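Local coordinates for protein alpha-L-arabinofuranosidase B (Aspergillus kawachii, PDB 6SXT) that hydrolyses terminal non-reducing alpha-L-arabinofuranosyl residues from arabinoxylan, arabinan and arabinogalactan, helping to break down plant hemicellulose, at residues Asp6-Glu9 and Pro14-Ala17; Asp62-Cys65 and Thr69-Ile72; Val202-Asn207 and Ala258-Ser263; Gln358-Asp363 and Thr367-Ala372. All coordinates share one frame; numbering follows the deposited sequence.

Contact 1. Residues Asp6-Glu9 and Pro14-Ala17; sequences DIYE and PCVA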
# COMPACT_ATOMS: atom_id res chain seq x y z
N ASP A 6 -16.74 16.64 -9.32
CA ASP A 6 -17.85 17.42 -9.90
C ASP A 6 -19.00 17.47 -8.89
O ASP A 6 -19.64 18.52 -8.80
CB ASP A 6 -18.30 16.79 -11.21
CG ASP A 6 -17.18 16.72 -12.24
OD1 ASP A 6 -16.58 17.78 -12.54
OD2 ASP A 6 -16.95 15.60 -12.70
N ILE A 7 -19.23 16.35 -8.20
CA ILE A 7 -20.29 16.24 -7.17
C ILE A 7 -19.96 17.18 -6.02
O ILE A 7 -20.84 17.96 -5.58
CB ILE A 7 -20.46 14.80 -6.74
CG1 ILE A 7 -20.93 13.96 -7.92
CG2 ILE A 7 -21.40 14.65 -5.55
CD1 ILE A 7 -20.78 12.50 -7.78
N TYR A 8 -18.72 17.18 -5.52
CA TYR A 8 -18.33 18.07 -4.43
C TYR A 8 -18.49 19.53 -4.87
O TYR A 8 -18.99 20.36 -4.08
CB TYR A 8 -16.90 17.81 -3.95
CG TYR A 8 -16.77 16.66 -3.00
CD1 TYR A 8 -17.31 16.71 -1.73
CD2 TYR A 8 -16.05 15.51 -3.32
CE1 TYR A 8 -17.13 15.68 -0.82
CE2 TYR A 8 -15.86 14.46 -2.41
CZ TYR A 8 -16.41 14.54 -1.16
OH TYR A 8 -16.17 13.53 -0.27
N GLU A 9 -18.12 19.85 -6.11
CA GLU A 9 -18.24 21.23 -6.61
C GLU A 9 -19.73 21.62 -6.63
O GLU A 9 -20.03 22.78 -6.22
CB GLU A 9 -17.65 21.31 -8.01
CG GLU A 9 -18.02 22.57 -8.76
CD GLU A 9 -17.52 23.84 -8.15
OE1 GLU A 9 -16.33 23.85 -7.72
OE2 GLU A 9 -18.26 24.87 -8.26
N PRO A 14 -15.91 22.38 -2.92
CA PRO A 14 -15.14 21.81 -4.03
C PRO A 14 -13.84 21.16 -3.55
O PRO A 14 -13.26 21.48 -2.51
CB PRO A 14 -14.78 23.02 -4.88
CG PRO A 14 -14.72 24.14 -3.85
CD PRO A 14 -15.89 23.86 -2.94
N CYS A 15 -13.38 20.16 -4.33
CA CYS A 15 -12.06 19.56 -4.10
C CYS A 15 -10.99 20.63 -4.21
O CYS A 15 -10.99 21.47 -5.17
CB CYS A 15 -11.77 18.48 -5.12
SG CYS A 15 -12.94 17.10 -4.97
N VAL A 16 -10.04 20.58 -3.30
CA VAL A 16 -8.79 21.35 -3.38
C VAL A 16 -7.58 20.45 -3.56
O VAL A 16 -6.47 20.95 -3.75
CB VAL A 16 -8.64 22.28 -2.18
CG1 VAL A 16 -9.74 23.33 -2.23
CG2 VAL A 16 -8.62 21.51 -0.86
N ALA A 17 -7.76 19.14 -3.46
CA ALA A 17 -6.71 18.16 -3.79
C ALA A 17 -7.45 16.90 -4.19
O ALA A 17 -8.41 16.51 -3.49
CB ALA A 17 -5.81 17.94 -2.60
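Y8 and E9 on helix 4-10 meet P14 and C15 where strand 15-20 begins. The motif is a disulfide sulfur in contact with an aromatic ring, at the N-terminal end of the catalytic domain. C15 is joined to C5, so the helix and the strand are also linked covalently. Along the helix, I7 packs on S307 and V308 of helix 302-315, which places the helix in the fold. Y8 comes next and carries the buried half of the contact. Its CB starts toward the strand, but the ring then runs off to its OH. The near side of the ring is therefore what touches: Y8 CD2 lies 3.9 Å from C15 SG. The sulfur, C15 SG, sits 4.9 Å from the Y8 ring centroid and 56° off the ring normal, an oblique approach. The Y8 side chain also touches V294 and T296 of strand 288-296, and T304 and V308 of helix 302-315. It thus fills the corner between helix, sheet and second helix. E9 closes the helical part and lies on the exposed side. The backbones come nearest here, with E9 CA 4.1 Å from P14 CA. The E9 chain leaves with CG anti to its own N (chi1 166°) and bends at CG (chi2 63°). That bend swings the carboxylate back to the proline, and the two side chains cross obliquely. The touching atoms are E9 OE1 and P14 CB, 3.3 Å apart.

Contact 2. Residues Asp62-Cys65 and Thr69-Ile72; sequences DTFC and TCLI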
# COMPACT_ATOMS: atom_id res chain seq x y z
N ASP A 62 2.17 -1.25 -17.77
CA ASP A 62 2.74 -2.59 -18.00
C ASP A 62 3.86 -2.48 -19.06
O ASP A 62 4.90 -3.17 -18.91
CB ASP A 62 1.64 -3.53 -18.47
CG ASP A 62 0.63 -3.88 -17.41
OD1 ASP A 62 0.86 -3.57 -16.23
OD2 ASP A 62 -0.38 -4.54 -17.78
N THR A 63 3.65 -1.70 -20.12
CA THR A 63 4.67 -1.55 -21.18
C THR A 63 5.92 -0.90 -20.62
O THR A 63 7.07 -1.38 -20.84
CB THR A 63 4.05 -0.73 -22.32
OG1 THR A 63 3.00 -1.55 -22.83
CG2 THR A 63 5.03 -0.39 -23.41
N PHE A 64 5.76 0.19 -19.89
CA PHE A 64 6.91 0.96 -19.35
C PHE A 64 7.71 0.10 -18.38
O PHE A 64 8.94 0.18 -18.37
CB PHE A 64 6.41 2.23 -18.67
CG PHE A 64 7.52 3.11 -18.18
CD1 PHE A 64 8.32 3.78 -19.10
CD2 PHE A 64 7.76 3.30 -16.83
CE1 PHE A 64 9.32 4.63 -18.66
CE2 PHE A 64 8.75 4.17 -16.40
CZ PHE A 64 9.48 4.86 -17.32
N CYS A 65 7.02 -0.75 -17.62
CA CYS A 65 7.59 -1.48 -16.48
C CYS A 65 8.05 -2.90 -16.89
O CYS A 65 8.47 -3.66 -16.01
CB CYS A 65 6.56 -1.47 -15.36
SG CYS A 65 6.23 0.23 -14.81
N THR A 69 11.40 -3.08 -12.68
CA THR A 69 10.60 -2.74 -11.50
C THR A 69 10.17 -1.29 -11.63
O THR A 69 10.90 -0.49 -12.23
CB THR A 69 11.38 -2.98 -10.21
OG1 THR A 69 12.56 -2.18 -10.24
CG2 THR A 69 11.65 -4.46 -10.05
N CYS A 70 9.04 -0.96 -11.04
CA CYS A 70 8.54 0.43 -11.10
C CYS A 70 8.11 0.90 -9.72
O CYS A 70 7.56 0.11 -8.92
CB CYS A 70 7.38 0.56 -12.04
SG CYS A 70 7.90 0.75 -13.76
N LEU A 71 8.32 2.18 -9.50
CA LEU A 71 7.88 2.93 -8.32
C LEU A 71 6.93 4.02 -8.79
O LEU A 71 7.12 4.56 -9.90
CB LEU A 71 9.08 3.57 -7.66
CG LEU A 71 10.12 2.61 -7.09
CD1 LEU A 71 11.32 3.36 -6.54
CD2 LEU A 71 9.52 1.69 -6.03
N ILE A 72 5.95 4.33 -7.96
CA ILE A 72 5.08 5.51 -8.14
C ILE A 72 5.78 6.69 -7.49
O ILE A 72 5.88 6.75 -6.27
CB ILE A 72 3.67 5.26 -7.61
CG1 ILE A 72 3.00 4.15 -8.40
CG2 ILE A 72 2.86 6.54 -7.67
CD1 ILE A 72 1.75 3.60 -7.72
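The F64 ring is the one flat group of this contact, and C70 SG approaches it obliquely. The sulfur, C70 SG, is 5.2 Å from the F64 ring centroid and 67° off the ring normal. F64 CD2 is the ring atom that meets it, at 4.0 Å from C70 SG. F64 holds CG anti to its backbone N (chi1 -176°), which brings the ring end closer to strand 70-75 than its first bond would suggest. F64 also packs on L36 of strand 34-38 and on T43. The main link is covalent. C65 SG and C70 SG are bonded at 2.0 Å, with a left-handed twist about the S-S bond (chi3 -101°). Both cysteines point their CB atoms at each other. Their backbones stay apart, with C65 CA 5.8 Å from C70 CA. C65 also packs on L36, and C70, which is buried, on R38 and A107. T69 turns away from the helix end, and its OG1 bonds to N457 OD1 of the arabinose-binding domain. The backbone of C70 pairs with A107, and that of L71 with Q37, which places the second cysteine in the sheet. The disulfide closes a short loop that contains N67, the probable attachment point of a nearby NAG. This is a short-range disulfide joining the end of helix 58-64 to the start of strand 70-75, with a sulfur-aromatic contact to F64.

Contact 3. Residues Val202-Asn207 and Ala258-Ser263; sequences VDMENN and ARPDYS. With LXE ([(1~{S},2~{S},3~{S},4~{S})-2-(hydroxymethyl)-3,4-bis(oxidanyl)cyclopentyl]azanium), chain G.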
# COMPACT_ATOMS: atom_id res chain seq x y z
N VAL A 202 -10.05 9.29 13.13
CA VAL A 202 -9.55 10.61 12.67
C VAL A 202 -8.33 10.94 13.51
O VAL A 202 -8.44 11.01 14.74
CB VAL A 202 -10.60 11.71 12.71
CG1 VAL A 202 -10.03 13.05 12.32
CG2 VAL A 202 -11.77 11.33 11.81
N ASP A 203 -7.24 11.18 12.82
CA ASP A 203 -5.97 11.60 13.46
C ASP A 203 -6.06 13.11 13.60
O ASP A 203 -6.05 13.85 12.60
CB ASP A 203 -4.78 11.13 12.65
CG ASP A 203 -3.44 11.27 13.35
OD1 ASP A 203 -3.45 11.94 14.43
OD2 ASP A 203 -2.47 10.62 12.83
N MET A 204 -6.10 13.57 14.87
CA MET A 204 -6.13 15.02 15.17
C MET A 204 -4.82 15.43 15.87
O MET A 204 -4.78 16.58 16.33
CB MET A 204 -7.33 15.36 16.03
CG MET A 204 -8.64 15.11 15.33
SD MET A 204 -10.05 15.86 16.22
CE MET A 204 -11.41 14.94 15.48
N GLU A 205 -3.83 14.56 15.85
CA GLU A 205 -2.49 14.68 16.48
C GLU A 205 -2.62 14.41 18.00
O GLU A 205 -3.49 15.00 18.67
CB GLU A 205 -1.84 16.02 16.17
CG GLU A 205 -0.40 16.14 16.65
CD GLU A 205 0.58 15.14 16.09
OE1 GLU A 205 1.47 15.47 15.31
OE2 GLU A 205 0.46 13.79 16.41
N ASN A 206 -1.73 13.54 18.45
CA ASN A 206 -1.66 12.99 19.82
C ASN A 206 -2.99 12.32 20.15
O ASN A 206 -3.35 12.18 21.33
CB ASN A 206 -1.30 14.08 20.84
CG ASN A 206 -0.03 14.83 20.45
OD1 ASN A 206 0.02 16.03 20.65
ND2 ASN A 206 0.96 14.15 19.93
N ASN A 207 -3.66 11.79 19.14
CA ASN A 207 -4.93 11.06 19.32
C ASN A 207 -5.39 10.61 17.92
O ASN A 207 -5.51 11.46 17.08
CB ASN A 207 -6.02 11.88 20.00
CG ASN A 207 -6.21 11.54 21.48
OD1 ASN A 207 -6.25 10.37 21.89
ND2 ASN A 207 -6.20 12.60 22.30
N ALA A 258 -19.73 17.13 18.15
CA ALA A 258 -18.72 18.06 18.68
C ALA A 258 -17.31 17.50 18.68
O ALA A 258 -17.02 16.28 18.78
CB ALA A 258 -19.16 18.44 20.08
N ARG A 259 -16.32 18.41 18.66
CA ARG A 259 -14.94 18.00 18.89
C ARG A 259 -14.77 17.30 20.23
O ARG A 259 -15.58 17.59 21.14
CB ARG A 259 -13.90 19.13 18.89
CG ARG A 259 -13.78 19.87 17.56
CD ARG A 259 -12.86 19.17 16.57
NE ARG A 259 -13.04 19.81 15.27
CZ ARG A 259 -12.59 19.30 14.11
NH1 ARG A 259 -11.90 18.18 14.08
NH2 ARG A 259 -12.86 19.95 13.03
N PRO A 260 -13.81 16.37 20.36
CA PRO A 260 -13.54 15.68 21.60
C PRO A 260 -13.26 16.76 22.66
O PRO A 260 -12.53 17.68 22.35
CB PRO A 260 -12.32 14.83 21.34
CG PRO A 260 -12.33 14.60 19.82
CD PRO A 260 -12.88 15.88 19.29
N ASP A 261 -13.87 16.62 23.84
CA ASP A 261 -13.79 17.66 24.90
C ASP A 261 -12.46 17.41 25.64
O ASP A 261 -12.45 17.01 26.83
CB ASP A 261 -15.07 17.65 25.75
CG ASP A 261 -16.39 18.15 25.10
OD1 ASP A 261 -16.39 19.12 24.32
OD2 ASP A 261 -17.46 17.56 25.37
N TYR A 262 -11.31 17.57 24.98
CA TYR A 262 -9.94 17.46 25.54
C TYR A 262 -9.14 18.67 25.02
O TYR A 262 -9.46 19.20 23.96
CB TYR A 262 -9.21 16.18 25.15
CG TYR A 262 -9.97 14.93 25.51
CD1 TYR A 262 -10.92 14.42 24.65
CD2 TYR A 262 -9.79 14.28 26.73
CE1 TYR A 262 -11.69 13.33 24.98
CE2 TYR A 262 -10.55 13.19 27.08
CZ TYR A 262 -11.50 12.70 26.19
OH TYR A 262 -12.27 11.62 26.47
N SER A 263 -8.20 19.19 25.83
CA SER A 263 -7.46 20.44 25.52
C SER A 263 -6.80 20.32 24.14
O SER A 263 -6.05 19.35 23.94
CB SER A 263 -6.36 20.74 26.55
OG SER A 263 -6.91 21.25 27.75
C1' LXE G . 1.46 12.88 16.05
C2' LXE G . 1.48 12.32 14.63
O2' LXE G . 1.60 13.33 13.69
C3' LXE G . 0.19 11.63 14.59
O3' LXE G . 0.12 10.82 13.34
C4' LXE G . 0.30 10.74 15.80
C5' LXE G . -1.05 10.30 16.34
O5' LXE G . -1.95 11.36 16.60
C6' LXE G . 1.11 11.62 16.82
N1' LXE G . 2.32 10.82 17.18
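M204 carries this buried contact against R259 and P260. Its CB points at the loop 258-263, and the chain runs out straight (chi2 -167°). CG leads on to SD, which lies in the plane of the R259 guanidinium, at its edge. R259 NH1 gives M204 SD a weak hydrogen bond of 3.7 Å. M204 SD also meets P260 CD at 4.2 Å. The tip, M204 CE, packs at the same guanidinium edge, 3.6 Å from R259 NH1. R259 is fixed mainly by others: NH1 forms a salt bridge with E180, and NH2 donates a hydrogen bond to G235 O. W239 and F209 both touch M204 and P260. On the other side of the backbone is the bound inhibitor. The nucleophile is E205: E205 OE2 is bonded covalently to ligand C1' at 1.4 Å. N206 N donates to the anti lone pair of that OE2. D203 accepts hydrogen bonds from two ligand hydroxyls, O5' on OD1 at 2.7 Å and O3' on OD2 at 2.6 Å. OD1 also accepts from E205 N, an Asx turn. D281, the proton donor, is hydrogen-bonded to the ligand. M204 is thus rooted between two residues of a retaining arabinofuranosidase active site, trapped as its covalent inhibitor adduct.

Contact 4. Residues Gln358-Asp363 and Thr367-Ala372; sequences QVVDDD and TLKEEA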
# COMPACT_ATOMS: atom_id res chain seq x y z
N GLN A 358 22.81 -23.22 -3.44
CA GLN A 358 23.83 -24.29 -3.47
C GLN A 358 23.71 -25.04 -4.78
O GLN A 358 22.62 -25.24 -5.34
CB GLN A 358 23.59 -25.19 -2.25
CG GLN A 358 23.79 -24.49 -0.94
CD GLN A 358 23.69 -25.45 0.24
OE1 GLN A 358 24.46 -26.41 0.34
NE2 GLN A 358 22.76 -25.20 1.15
N VAL A 359 24.84 -25.57 -5.23
CA VAL A 359 24.89 -26.54 -6.33
C VAL A 359 24.16 -27.78 -5.82
O VAL A 359 24.51 -28.30 -4.74
CB VAL A 359 26.33 -26.87 -6.77
CG1 VAL A 359 26.34 -27.97 -7.82
CG2 VAL A 359 27.10 -25.64 -7.22
N VAL A 360 23.19 -28.22 -6.57
CA VAL A 360 22.43 -29.44 -6.28
C VAL A 360 22.35 -30.23 -7.57
O VAL A 360 21.97 -29.68 -8.62
CB VAL A 360 21.05 -29.20 -5.65
CG1 VAL A 360 20.44 -30.51 -5.19
CG2 VAL A 360 21.13 -28.21 -4.50
N ASP A 361 22.71 -31.50 -7.52
CA ASP A 361 22.51 -32.39 -8.69
C ASP A 361 22.18 -33.79 -8.20
O ASP A 361 21.95 -33.99 -6.99
CB ASP A 361 23.73 -32.33 -9.61
CG ASP A 361 25.02 -32.77 -8.96
OD1 ASP A 361 24.97 -33.64 -8.05
OD2 ASP A 361 26.06 -32.21 -9.30
N ASP A 362 22.04 -34.72 -9.13
CA ASP A 362 21.59 -36.09 -8.78
C ASP A 362 22.56 -36.74 -7.78
O ASP A 362 22.10 -37.62 -7.05
CB ASP A 362 21.40 -36.94 -10.04
CG ASP A 362 20.72 -38.27 -9.76
OD1 ASP A 362 19.57 -38.26 -9.25
OD2 ASP A 362 21.35 -39.31 -10.03
N ASP A 363 23.83 -36.31 -7.70
CA ASP A 363 24.82 -36.91 -6.77
C ASP A 363 24.77 -36.23 -5.40
O ASP A 363 25.53 -36.62 -4.49
CB ASP A 363 26.24 -36.84 -7.31
CG ASP A 363 26.44 -37.63 -8.60
OD1 ASP A 363 25.78 -38.66 -8.76
OD2 ASP A 363 27.20 -37.14 -9.47
N THR A 367 19.97 -35.20 2.08
CA THR A 367 19.73 -34.07 3.00
C THR A 367 19.62 -32.77 2.19
O THR A 367 18.59 -32.05 2.34
CB THR A 367 20.83 -33.95 4.03
OG1 THR A 367 22.15 -33.83 3.44
CG2 THR A 367 20.81 -35.18 4.89
N LEU A 368 20.61 -32.51 1.37
CA LEU A 368 20.60 -31.26 0.57
C LEU A 368 19.45 -31.30 -0.46
O LEU A 368 18.79 -30.22 -0.66
CB LEU A 368 21.98 -31.05 -0.05
CG LEU A 368 22.12 -29.87 -1.01
CD1 LEU A 368 21.77 -28.59 -0.24
CD2 LEU A 368 23.53 -29.79 -1.58
N LYS A 369 19.15 -32.43 -1.08
CA LYS A 369 18.02 -32.55 -2.01
C LYS A 369 16.73 -32.10 -1.35
O LYS A 369 15.93 -31.37 -1.99
CB LYS A 369 17.88 -33.95 -2.58
CG LYS A 369 19.01 -34.28 -3.54
CD LYS A 369 18.86 -35.65 -4.11
CE LYS A 369 19.91 -35.98 -5.14
NZ LYS A 369 19.65 -37.35 -5.64
N GLU A 370 16.52 -32.49 -0.11
CA GLU A 370 15.29 -32.09 0.62
C GLU A 370 15.35 -30.58 0.91
O GLU A 370 14.26 -29.92 0.88
CB GLU A 370 15.13 -32.87 1.92
CG GLU A 370 14.85 -34.33 1.73
CD GLU A 370 14.72 -34.97 3.12
OE1 GLU A 370 14.59 -34.24 4.11
OE2 GLU A 370 14.73 -36.24 3.19
N GLU A 371 16.50 -30.05 1.28
CA GLU A 371 16.69 -28.61 1.59
C GLU A 371 16.47 -27.75 0.33
O GLU A 371 16.18 -26.55 0.48
CB GLU A 371 18.05 -28.38 2.19
CG GLU A 371 18.14 -28.98 3.61
CD GLU A 371 19.55 -29.06 4.13
OE1 GLU A 371 20.52 -29.06 3.32
OE2 GLU A 371 19.69 -29.16 5.34
N ALA A 372 16.62 -28.34 -0.84
CA ALA A 372 16.41 -27.65 -2.14
C ALA A 372 15.05 -27.99 -2.72
O ALA A 372 14.86 -27.78 -3.94
CB ALA A 372 17.50 -28.03 -3.08
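From V360 onward the chain leaves strand 354-359 and passes alongside the short helix 366-371, with V360 CA 6.9 Å from K369 CA. V360 points its side chain at the helix. V360 CG2 reaches L368 CG tip to tip at 4.0 Å and A372 CB at 3.9 Å. L368 spreads its two methyls toward the strand. L368 CD2 lies 3.6 Å from V359 O, while L368 CD1 packs against the end of the Q358 side chain, 3.7 Å from Q358 CD. F481 touches V360 and K369. K369 holds the outer, more polar side. Its chain is fully extended beyond CG (chi2 -179°), which carries NZ out to the turn after the strand. K369 NZ donates to D362 O at 2.8 Å. The donor stands 38° above the carbonyl plane, so the bond does not follow a lone pair. D362 OD1 adds only a long salt bridge, 3.7 Å from K369 NZ. The turn is also held from within: D361 OD1 accepts from D363 N, an Asx turn. Apolar packing inside and a lysine outside thus join strand and helix across a short connection. The contact belongs to the beta-trefoil of the arabinose-binding domain.

How the contacts relate
The four contacts follow one another along the chain, and none touches another. Contacts 1, 2 and 3 belong to the catalytic domain, contact 4 to the arabinose-binding domain. Contact 3 holds the covalent inhibitor. Contact 1 is nearest to contact 3, with centres 26 Å and nearest atoms about 13 Å apart. Contact 2 is about 40 Å from contact 3 between centres, on the opposite side of the chain's centre, but faces the second domain: the T69 side chain is about 11 Å from that of sugar-binding D472. Contact 4 lies about 59 Å from contact 3 between centres, yet the Q358 side chain is about 9 Å from that of sugar-binding L452.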